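Side-chain contact in NanU sialic acid binding protein (Bacteroides fragilis, PDB 4L7T), which binds sialic acid with high affinity and, as a SusD-family protein of the outer membrane, probably works together with the transporter NanO: residues K178-K181 and E182-A186. Sequence-based numbering, arbitrary orientation.
Sequences KQIK and EDITA
Gln179 brings the NE2 end of its carboxamide against the carboxylate of Asp183 one helical turn further on, the two planes 62° apart. The chain of Gln179 bends at its second torsion (chi2 63°), which turns the NE2 end forward along the helix although CB points away from Asp183. NE2 of Gln179 then gives a weak, bent hydrogen bond of 3.2 Å to OD1 of Asp183, with an N-H...O angle of 134°. The stronger partner of that same oxygen is Arg135, whose salt bridge probably helps to keep the buried carboxylate charged.

On the exposed side, Lys178 and Glu182 repeat the i, i+4 spacing with a looser pairing. The extended lysine chain brings CE to 3.3 Å from OE2 of Glu182, while NZ stays 4.6 Å from that oxygen, so the opposite charges probably attract without forming a salt bridge. Ile180 and Ile184 meet on the buried side, CG2 of the former 4.0 Å from CD1 of the latter.

Regular helical bonds run beneath all three pairs, among them Asp183 N to Gln179 O at 2.9 Å and Ile184 N to Ile180 O at 2.8 Å. The extended chain of Lys181 reaches helix 206-223, where its NZ is hydrogen-bonded to Ser220.

The turn belongs to helix 173-191 in the helical, probably TPR-like part of the SusD fold, packed against helices 121-146 and 206-223. Ile180 and Ile184 both pack on Val216 of helix 206-223, and Ile180 also touches Tyr139 of helix 121-146, which Gln179 and Asp183 meet through Arg135 and Tyr132.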
ATOM      1  N   LYS A 178     -18.232  -4.301 -11.723  1.00 20.31           N
ATOM      2  CA  LYS A 178     -19.244  -5.326 -11.453  1.00 20.02           C
ATOM      3  C   LYS A 178     -18.601  -6.651 -10.996  1.00 19.31           C
ATOM      4  O   LYS A 178     -19.093  -7.322 -10.028  1.00 20.66           O
ATOM      5  CB  LYS A 178     -20.144  -5.554 -12.704  1.00 21.47           C
ATOM      6  CG  LYS A 178     -21.257  -6.596 -12.489  1.00 24.71           C
ATOM      7  CD  LYS A 178     -22.202  -6.618 -13.712  1.00 33.13           C
ATOM      8  CE  LYS A 178     -23.156  -7.836 -13.712  1.00 34.30           C
ATOM      9  NZ  LYS A 178     -23.941  -7.678 -14.964  1.00 39.69           N
ATOM     10  N   GLN A 179     -17.533  -7.060 -11.646  1.00 18.21           N
ATOM     11  CA  GLN A 179     -16.904  -8.326 -11.343  1.00 18.86           C
ATOM     12  C   GLN A 179     -16.276  -8.230  -9.954  1.00 19.53           C
ATOM     13  O   GLN A 179     -16.296  -9.238  -9.225  1.00 17.72           O
ATOM     14  CB  GLN A 179     -15.818  -8.691 -12.345  1.00 20.30           C
ATOM     15  CG  GLN A 179     -15.119 -10.004 -12.057  1.00 25.38           C
ATOM     16  CD  GLN A 179     -16.133 -11.151 -12.158  1.00 31.33           C
ATOM     17  OE1 GLN A 179     -16.974 -11.155 -13.054  1.00 32.82           O
ATOM     18  NE2 GLN A 179     -16.126 -12.037 -11.174  1.00 30.01           N
ATOM     19  N   ILE A 180     -15.718  -7.056  -9.598  1.00 17.44           N
ATOM     20  CA  ILE A 180     -14.985  -6.958  -8.301  1.00 16.23           C
ATOM     21  C   ILE A 180     -16.023  -7.128  -7.193  1.00 16.82           C
ATOM     22  O   ILE A 180     -15.787  -7.879  -6.218  1.00 16.66           O
ATOM     23  CB  ILE A 180     -14.297  -5.563  -8.177  1.00 15.39           C
ATOM     24  CG1 ILE A 180     -13.022  -5.507  -9.052  1.00 13.24           C
ATOM     25  CG2 ILE A 180     -13.905  -5.186  -6.686  1.00 16.45           C
ATOM     26  CD1 ILE A 180     -12.578  -3.932  -9.338  1.00 17.11           C
ATOM     27  N   LYS A 181     -17.159  -6.458  -7.347  1.00 16.39           N
ATOM     28  CA  LYS A 181     -18.277  -6.534  -6.392  1.00 16.98           C
ATOM     29  C   LYS A 181     -18.848  -7.945  -6.310  1.00 17.71           C
ATOM     30  O   LYS A 181     -19.126  -8.390  -5.172  1.00 17.70           O
ATOM     31  CB  LYS A 181     -19.379  -5.541  -6.673  1.00 17.46           C
ATOM     32  CG  LYS A 181     -18.949  -4.088  -6.306  1.00 17.59           C
ATOM     33  CD  LYS A 181     -20.087  -3.180  -6.710  1.00 18.87           C
ATOM     34  CE  LYS A 181     -19.797  -1.712  -6.477  1.00 22.33           C
ATOM     35  NZ  LYS A 181     -20.879  -0.815  -7.025  1.00 21.72           N
ATOM     36  N   GLU A 182     -18.999  -8.636  -7.457  1.00 18.83           N
ATOM     37  CA  GLU A 182     -19.375 -10.076  -7.405  1.00 20.04           C
ATOM     38  C   GLU A 182     -18.369 -10.962  -6.652  1.00 19.62           C
ATOM     39  O   GLU A 182     -18.769 -11.911  -5.912  1.00 19.99           O
ATOM     40  CB  GLU A 182     -19.611 -10.658  -8.803  1.00 21.08           C
ATOM     41  CG  GLU A 182     -20.750  -9.997  -9.524  1.00 28.08           C
ATOM     42  CD  GLU A 182     -21.114 -10.729 -10.855  1.00 36.90           C
ATOM     43  OE1 GLU A 182     -20.673 -11.889 -11.080  1.00 41.07           O
ATOM     44  OE2 GLU A 182     -21.873 -10.135 -11.649  1.00 42.03           O
ATOM     45  N   ASP A 183     -17.065 -10.724  -6.844  1.00 17.94           N
ATOM     46  CA  ASP A 183     -16.072 -11.483  -6.152  1.00 17.45           C
ATOM     47  C   ASP A 183     -16.083 -11.167  -4.635  1.00 15.24           C
ATOM     48  O   ASP A 183     -15.811 -12.048  -3.828  1.00 15.76           O
ATOM     49  CB  ASP A 183     -14.662 -11.217  -6.735  1.00 17.45           C
ATOM     50  CG  ASP A 183     -14.414 -11.992  -8.028  1.00 23.21           C
ATOM     51  OD1 ASP A 183     -15.186 -12.985  -8.306  1.00 23.45           O
ATOM     52  OD2 ASP A 183     -13.447 -11.631  -8.785  1.00 23.72           O
ATOM     53  N   ILE A 184     -16.353  -9.890  -4.287  1.00 14.40           N
ATOM     54  CA  ILE A 184     -16.459  -9.523  -2.824  1.00 13.96           C
ATOM     55  C   ILE A 184     -17.622 -10.333  -2.197  1.00 14.63           C
ATOM     56  O   ILE A 184     -17.477 -10.937  -1.127  1.00 14.61           O
ATOM     57  CB  ILE A 184     -16.546  -7.987  -2.582  1.00 13.47           C
ATOM     58  CG1 ILE A 184     -15.205  -7.370  -2.934  1.00 12.71           C
ATOM     59  CG2 ILE A 184     -17.116  -7.745  -1.145  1.00 14.35           C
ATOM     60  CD1 ILE A 184     -15.286  -5.831  -2.976  1.00 16.01           C
ATOM     61  N   THR A 185     -18.760 -10.337  -2.867  1.00 15.67           N
ATOM     62  CA  THR A 185     -19.915 -11.107  -2.379  1.00 16.04           C
ATOM     63  C   THR A 185     -19.592 -12.584  -2.323  1.00 16.37           C
ATOM     64  O   THR A 185     -19.965 -13.224  -1.340  1.00 15.88           O
ATOM     65  CB  THR A 185     -21.106 -10.895  -3.352  1.00 17.58           C
ATOM     66  OG1 THR A 185     -21.463  -9.508  -3.367  1.00 17.28           O
ATOM     67  CG2 THR A 185     -22.330 -11.614  -2.847  1.00 17.81           C
ATOM     68  N   ALA A 186     -18.900 -13.156  -3.300  1.00 15.51           N
ATOM     69  CA  ALA A 186     -18.539 -14.578  -3.202  1.00 15.12           C
ATOM     70  C   ALA A 186     -17.538 -14.831  -2.066  1.00 15.59           C
ATOM     71  O   ALA A 186     -17.567 -15.892  -1.389  1.00 16.30           O
ATOM     72  CB  ALA A 186     -17.930 -15.063  -4.582  1.00 14.82           C
TER